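Local coordinates for protein probable glutathione S-transferase (Pseudomonas aeruginosa, PDB 6JWK) that probably isomerises maleylpyruvate with the help of glutathione, as a zeta-class member of the glutathione S-transferase superfamily, at residues Arg16-Leu21 and Pro80-Leu85; Gln65-Ile70 and Ala160-Cys165; Cys166-Leu171 and Gly192-Leu197. All coordinates share one frame; numbering follows the deposited sequence.

Interaction 1 of 3, residues Arg16-Leu21 and Pro80-Leu85; sequences RIALAL and PRLIPL
Leu82 packs onto Ala18 and Leu21, fixing the loop between helix 66-76 and helix 87-103 to helix 10-22 of the thioredoxin-like N-terminal domain. In the glutathione transferase fold this loop is the linker from that domain to the helical C-terminal one. Followed outward, Leu82 rests its CB against Ile70 of helix 66-76. CG then lies beside the backbone N (chi1 -62°) and forks toward helix 10-22. From the fork CD1 presses on Ala18, 3.5 Å from Ala18 CB, tighter than usual carbon packing, and 3.9 Å from Ala18 CA. The other methyl, CD2, serves Leu21 one turn on: it is 3.8 Å from Leu21 CD1 and 4.0 Å from Leu21 CB, the two leucine chains crossing at a slant. The linker backbone is held by polar bonds of its own. The Asp74 carboxylate takes the N-H of Leu82 on OD1 and that of Ile83 on OD2, while Lys22 NZ binds Pro80 O. Pro80, which follows a cis peptide bond, turns its ring to the carbonyl of Leu21, near the end of helix 10-22, with Pro80 CG 3.4 Å from Leu21 O.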
# COMPACT_ATOMS: atom_id res chain seq x y z
N ARG B 16 14.04 8.68 1.15
CA ARG B 16 15.41 9.24 0.91
C ARG B 16 15.79 9.07 -0.56
O ARG B 16 16.39 9.99 -1.15
CB ARG B 16 16.47 8.60 1.80
CG ARG B 16 16.34 8.95 3.28
CD ARG B 16 17.57 8.56 4.08
NE ARG B 16 18.04 7.19 3.85
CZ ARG B 16 17.72 6.12 4.55
NH1 ARG B 16 16.92 6.21 5.60
NH2 ARG B 16 18.24 4.94 4.21
N ILE B 17 15.42 7.96 -1.20
CA ILE B 17 15.71 7.83 -2.66
C ILE B 17 14.90 8.88 -3.42
O ILE B 17 15.46 9.58 -4.31
CB ILE B 17 15.37 6.41 -3.13
CG1 ILE B 17 16.25 5.36 -2.45
CG2 ILE B 17 15.40 6.28 -4.64
CD1 ILE B 17 15.73 3.93 -2.64
N ALA B 18 13.62 9.02 -3.09
CA ALA B 18 12.76 10.00 -3.79
C ALA B 18 13.37 11.40 -3.67
O ALA B 18 13.48 12.17 -4.69
CB ALA B 18 11.36 9.99 -3.23
N LEU B 19 13.70 11.82 -2.44
CA LEU B 19 14.32 13.15 -2.26
C LEU B 19 15.63 13.26 -3.07
O LEU B 19 15.86 14.33 -3.64
CB LEU B 19 14.55 13.41 -0.76
CG LEU B 19 13.26 13.59 0.04
CD1 LEU B 19 13.52 13.53 1.55
CD2 LEU B 19 12.56 14.90 -0.32
N ALA B 20 16.47 12.24 -3.06
CA ALA B 20 17.77 12.25 -3.78
C ALA B 20 17.49 12.40 -5.27
O ALA B 20 18.11 13.27 -5.87
CB ALA B 20 18.61 11.04 -3.46
N LEU B 21 16.50 11.69 -5.83
CA LEU B 21 16.17 11.83 -7.27
C LEU B 21 15.71 13.25 -7.59
O LEU B 21 15.98 13.74 -8.71
CB LEU B 21 15.12 10.78 -7.65
CG LEU B 21 15.62 9.34 -7.65
CD1 LEU B 21 14.45 8.38 -7.82
CD2 LEU B 21 16.65 9.15 -8.77
N PRO B 80 12.40 15.91 -11.69
CA PRO B 80 11.94 14.79 -12.51
C PRO B 80 10.82 13.98 -11.80
O PRO B 80 10.78 13.92 -10.57
CB PRO B 80 13.20 13.96 -12.65
CG PRO B 80 13.88 14.14 -11.30
CD PRO B 80 13.65 15.61 -10.97
N ARG B 81 9.89 13.43 -12.58
CA ARG B 81 8.59 12.94 -12.08
C ARG B 81 8.78 11.55 -11.46
O ARG B 81 9.40 10.72 -12.06
CB ARG B 81 7.57 12.97 -13.22
CG ARG B 81 6.15 12.95 -12.70
CD ARG B 81 5.14 13.18 -13.80
NE ARG B 81 5.18 14.60 -14.11
CZ ARG B 81 4.61 15.56 -13.40
NH1 ARG B 81 4.73 16.81 -13.79
NH2 ARG B 81 3.91 15.27 -12.31
N LEU B 82 8.27 11.27 -10.27
CA LEU B 82 8.47 9.92 -9.66
C LEU B 82 7.30 9.01 -10.03
O LEU B 82 7.43 7.79 -9.93
CB LEU B 82 8.64 10.03 -8.14
CG LEU B 82 9.85 10.85 -7.70
CD1 LEU B 82 9.89 10.99 -6.20
CD2 LEU B 82 11.15 10.25 -8.19
N ILE B 83 6.16 9.59 -10.40
CA ILE B 83 4.93 8.84 -10.79
C ILE B 83 4.52 9.29 -12.17
O ILE B 83 4.30 10.47 -12.40
CB ILE B 83 3.78 9.05 -9.77
CG1 ILE B 83 4.22 8.65 -8.36
CG2 ILE B 83 2.55 8.27 -10.21
CD1 ILE B 83 3.22 8.95 -7.29
N PRO B 84 4.34 8.37 -13.13
CA PRO B 84 4.05 8.76 -14.50
C PRO B 84 2.75 9.56 -14.67
O PRO B 84 1.81 9.35 -13.92
CB PRO B 84 3.86 7.42 -15.22
CG PRO B 84 4.63 6.46 -14.35
CD PRO B 84 4.33 6.91 -12.95
N LEU B 85 2.73 10.41 -15.68
CA LEU B 85 1.54 11.23 -16.04
C LEU B 85 0.58 10.38 -16.86
O LEU B 85 -0.64 10.47 -16.63
CB LEU B 85 2.01 12.44 -16.85
CG LEU B 85 2.38 13.66 -16.02
CD1 LEU B 85 2.70 14.84 -16.94
CD2 LEU B 85 1.26 13.99 -15.06

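Interaction 2 of 3, residues Gln65-Ile70 and Ala160-Cys165; sequences QSLAII and AGIVEC
The backbones of 65-70 and 160-165 come nearest at Ile70 and Ile162, whose CA atoms are 7.1 Å apart. The first segment, on helix 66-76, belongs to the thioredoxin-like domain and the second, at the start of helix 162-176, to the all-helical domain, so the contact is part of the buried seam between the two domains of a glutathione transferase.

Ile70 works with both of its branches. Its CG2, anti to the backbone N, lies 4.0 Å from Ile162 CG1, and the two isoleucines pass each other at an angle. The longer arm takes another direction, bringing Ile70 CD1 to 3.9 Å from Cys165 CB, one turn further along the facing helix. Ile162 is drawn out by CG1 anti to its own backbone N (chi1 -171°), which sends CD1 toward Leu67; the two end methyls, Leu67 CD1 and Ile162 CD1, are 4.5 Å apart, a looser fit. Leu67 also touches Leu98 of its own chain and Leu98 of the second subunit, so the seam runs on to the dimer interface.

The opening of helix 162-176 is fastened by one half of a capping box. Glu164, three residues after the N-cap Gly161, bends back so that OE1 accepts the Gly161 N-H at 2.8 Å (N-H...O 155°), on the anti side and 23° out of the carboxylate plane. OE2 takes the N-H of Phe155. Two backbone donors and the helix start would probably stabilise this buried carboxylate as an anion. Because the interhelix surface itself is apolar, made of Ile70, Ile162, Leu67 and the CB of Cys165, cohesion between the domains here rests on van der Waals packing of buried side chains.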
# COMPACT_ATOMS: atom_id res chain seq x y z
N GLN B 65 3.22 7.95 5.53
CA GLN B 65 2.96 7.01 4.42
C GLN B 65 3.93 7.36 3.30
O GLN B 65 3.73 8.33 2.55
CB GLN B 65 1.51 6.91 4.01
CG GLN B 65 0.61 6.28 5.08
CD GLN B 65 0.97 4.85 5.40
OE1 GLN B 65 1.46 4.09 4.55
NE2 GLN B 65 0.75 4.47 6.65
N SER B 66 4.97 6.53 3.18
CA SER B 66 6.05 6.68 2.18
C SER B 66 5.47 6.88 0.77
O SER B 66 5.93 7.83 0.03
CB SER B 66 7.00 5.48 2.33
OG SER B 66 6.36 4.26 2.01
N LEU B 67 4.47 6.10 0.34
CA LEU B 67 3.92 6.31 -1.04
C LEU B 67 3.08 7.60 -1.13
O LEU B 67 3.10 8.21 -2.20
CB LEU B 67 3.07 5.14 -1.52
CG LEU B 67 3.73 3.77 -1.50
CD1 LEU B 67 3.08 2.89 -2.57
CD2 LEU B 67 5.21 3.80 -1.66
N ALA B 68 2.39 8.05 -0.08
CA ALA B 68 1.71 9.37 -0.14
C ALA B 68 2.78 10.47 -0.24
O ALA B 68 2.57 11.47 -0.96
CB ALA B 68 0.79 9.54 1.06
N ILE B 69 3.87 10.33 0.50
CA ILE B 69 4.93 11.36 0.51
C ILE B 69 5.53 11.39 -0.90
O ILE B 69 5.77 12.48 -1.42
CB ILE B 69 6.00 11.08 1.57
CG1 ILE B 69 5.45 11.31 2.98
CG2 ILE B 69 7.23 11.92 1.30
CD1 ILE B 69 6.14 10.49 4.06
N ILE B 70 5.80 10.24 -1.49
CA ILE B 70 6.43 10.26 -2.84
C ILE B 70 5.50 10.99 -3.81
O ILE B 70 5.98 11.84 -4.64
CB ILE B 70 6.79 8.84 -3.27
CG1 ILE B 70 8.00 8.40 -2.46
CG2 ILE B 70 7.03 8.75 -4.77
CD1 ILE B 70 8.31 6.93 -2.66
N ALA B 160 14.64 6.60 -12.97
CA ALA B 160 14.12 5.93 -11.76
C ALA B 160 12.92 6.68 -11.18
O ALA B 160 12.79 7.93 -11.31
CB ALA B 160 15.24 5.78 -10.75
N GLY B 161 12.03 5.94 -10.54
CA GLY B 161 10.81 6.54 -9.98
C GLY B 161 10.27 5.70 -8.85
O GLY B 161 11.06 4.97 -8.20
N ILE B 162 8.97 5.81 -8.61
CA ILE B 162 8.32 5.18 -7.44
C ILE B 162 8.63 3.68 -7.40
O ILE B 162 8.81 3.12 -6.31
CB ILE B 162 6.82 5.49 -7.40
CG1 ILE B 162 6.25 5.02 -6.07
CG2 ILE B 162 6.09 4.91 -8.59
CD1 ILE B 162 4.79 5.42 -5.85
N VAL B 163 8.75 2.99 -8.55
CA VAL B 163 8.97 1.53 -8.53
C VAL B 163 10.33 1.24 -7.88
O VAL B 163 10.42 0.33 -6.97
CB VAL B 163 8.83 0.97 -9.95
CG1 VAL B 163 9.42 -0.40 -10.05
CG2 VAL B 163 7.38 0.98 -10.40
N GLU B 164 11.39 1.99 -8.28
CA GLU B 164 12.76 1.74 -7.79
C GLU B 164 12.83 2.23 -6.35
O GLU B 164 13.58 1.64 -5.55
CB GLU B 164 13.80 2.39 -8.71
CG GLU B 164 13.88 1.72 -10.10
CD GLU B 164 12.76 2.05 -11.08
OE1 GLU B 164 12.08 3.15 -10.94
OE2 GLU B 164 12.55 1.22 -12.02
N CYS B 165 12.07 3.26 -5.99
CA CYS B 165 12.04 3.71 -4.58
C CYS B 165 11.56 2.54 -3.69
O CYS B 165 12.04 2.41 -2.54
CB CYS B 165 11.13 4.91 -4.38
SG CYS B 165 11.72 6.42 -5.16

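Interaction 3 of 3, residues Cys166-Leu171 and Gly192-Leu197; sequences CLVPQL and GRCLAL
Val168 meets helix 185-195 through both methyls, each with a different partner, and all of the packing is apolar. CG2 lies 3.8 Å from Cys194 CB, touching the methylene, with the sulfur, Cys194 SG, 4.1 Å away beside it. CG1 is 4.0 Å from Leu195 CD2. With chi1 at 159°, CG1 stands opposite the backbone N and is the branch that reaches Leu195, and the two side chains run past each other in opposite senses. Leu195 lies at the exposed margin, whereas Val168 and Cys194 are buried. This is helix-to-helix packing within the all-helical C-terminal domain of the glutathione transferase fold, where helix 162-176 is a central element; Val168 also touches Tyr13 of helix 10-22, in the N-terminal domain. Backbone bonding differs on the two sides. Pro169 has no N-H to give to the preceding turn, and helix 162-176 is kinked there, beside the touching valine. In the partner segment, Leu197 N bonds Cys194 O at 2.9 Å near the end of helix 185-195, and Leu197 occupies the N-cap position of helix 198-203. The polar bonds nearby go to other parts of the chain: Arg193 NH1 binds Ala153 O, and Gln201 NE2 binds Leu195 O.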
# COMPACT_ATOMS: atom_id res chain seq x y z
N CYS B 166 10.65 1.69 -4.18
CA CYS B 166 10.11 0.56 -3.39
C CYS B 166 10.99 -0.69 -3.55
O CYS B 166 11.20 -1.42 -2.56
CB CYS B 166 8.68 0.25 -3.79
SG CYS B 166 7.56 1.60 -3.38
N LEU B 167 11.50 -0.97 -4.75
CA LEU B 167 12.23 -2.25 -4.96
C LEU B 167 13.59 -2.26 -4.28
O LEU B 167 13.98 -3.31 -3.71
CB LEU B 167 12.36 -2.53 -6.45
CG LEU B 167 11.25 -3.45 -6.95
CD1 LEU B 167 11.12 -3.44 -8.48
CD2 LEU B 167 11.45 -4.87 -6.41
N VAL B 168 14.35 -1.18 -4.37
CA VAL B 168 15.75 -1.20 -3.89
C VAL B 168 15.74 -1.49 -2.39
O VAL B 168 16.50 -2.33 -1.95
CB VAL B 168 16.49 0.10 -4.27
CG1 VAL B 168 17.71 0.36 -3.41
CG2 VAL B 168 16.83 0.03 -5.75
N PRO B 169 14.89 -0.85 -1.56
CA PRO B 169 14.88 -1.21 -0.16
C PRO B 169 14.44 -2.67 0.10
O PRO B 169 15.03 -3.38 0.95
CB PRO B 169 13.94 -0.15 0.44
CG PRO B 169 14.06 1.03 -0.49
CD PRO B 169 14.06 0.35 -1.87
N GLN B 170 13.47 -3.15 -0.66
CA GLN B 170 12.95 -4.52 -0.50
C GLN B 170 14.05 -5.56 -0.86
O GLN B 170 14.17 -6.60 -0.15
CB GLN B 170 11.70 -4.70 -1.37
CG GLN B 170 11.10 -6.10 -1.28
CD GLN B 170 10.68 -6.33 0.14
OE1 GLN B 170 11.37 -7.02 0.89
NE2 GLN B 170 9.58 -5.69 0.52
N LEU B 171 14.81 -5.34 -1.93
CA LEU B 171 15.92 -6.30 -2.30
C LEU B 171 17.03 -6.25 -1.24
O LEU B 171 17.49 -7.33 -0.82
CB LEU B 171 16.43 -5.98 -3.71
CG LEU B 171 15.46 -6.28 -4.83
CD1 LEU B 171 15.93 -5.64 -6.13
CD2 LEU B 171 15.29 -7.79 -4.97
N GLY B 192 21.00 -3.06 -9.70
CA GLY B 192 22.38 -2.65 -10.06
C GLY B 192 22.37 -1.34 -10.81
O GLY B 192 23.19 -0.45 -10.47
N ARG B 193 21.43 -1.12 -11.74
CA ARG B 193 21.37 0.18 -12.44
C ARG B 193 21.10 1.31 -11.45
O ARG B 193 21.64 2.40 -11.64
CB ARG B 193 20.28 0.27 -13.50
CG ARG B 193 20.56 -0.62 -14.68
CD ARG B 193 19.62 -0.39 -15.85
NE ARG B 193 19.94 -1.56 -16.65
CZ ARG B 193 19.08 -2.24 -17.38
NH1 ARG B 193 17.80 -1.90 -17.38
NH2 ARG B 193 19.51 -3.25 -18.11
N CYS B 194 20.20 1.11 -10.51
CA CYS B 194 19.91 2.14 -9.47
C CYS B 194 21.13 2.43 -8.57
O CYS B 194 21.47 3.62 -8.38
CB CYS B 194 18.75 1.64 -8.62
SG CYS B 194 17.19 1.57 -9.55
N LEU B 195 21.74 1.39 -8.00
CA LEU B 195 22.86 1.53 -7.04
C LEU B 195 24.10 2.13 -7.71
O LEU B 195 24.97 2.64 -6.98
CB LEU B 195 23.21 0.20 -6.41
CG LEU B 195 22.07 -0.46 -5.64
CD1 LEU B 195 22.52 -1.74 -4.99
CD2 LEU B 195 21.55 0.47 -4.57
N ALA B 196 24.17 2.14 -9.05
CA ALA B 196 25.29 2.81 -9.76
C ALA B 196 25.09 4.32 -9.74
O ALA B 196 25.98 5.04 -10.16
CB ALA B 196 25.41 2.34 -11.18
N LEU B 197 23.89 4.79 -9.41
CA LEU B 197 23.57 6.22 -9.46
C LEU B 197 23.96 6.88 -8.12
O LEU B 197 23.63 6.34 -7.07
CB LEU B 197 22.08 6.41 -9.74
CG LEU B 197 21.59 5.89 -11.09
CD1 LEU B 197 20.09 6.08 -11.16
CD2 LEU B 197 22.28 6.62 -12.25

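In the fold
Interactions 1 and 2 lie side by side, their centres about 7 Å apart, and are joined by a probable hydrogen bond from Ile162 N to Leu82 O and by packing of Ala18 on Ile70. Interactions 2 and 3 share helix 162-176: its start faces helix 66-76, its middle helix 185-195, and Glu164 CG touches Cys194 SG between them. Interaction 2 is wholly buried and joins the two domains; interaction 1 is only partly buried and ties down the linker; interaction 3 stays within the C-terminal domain and reaches the surface at Leu195. All three are apolar, but interaction 1 adds a proline ring against a carbonyl and interactions 2 and 3 a cysteine.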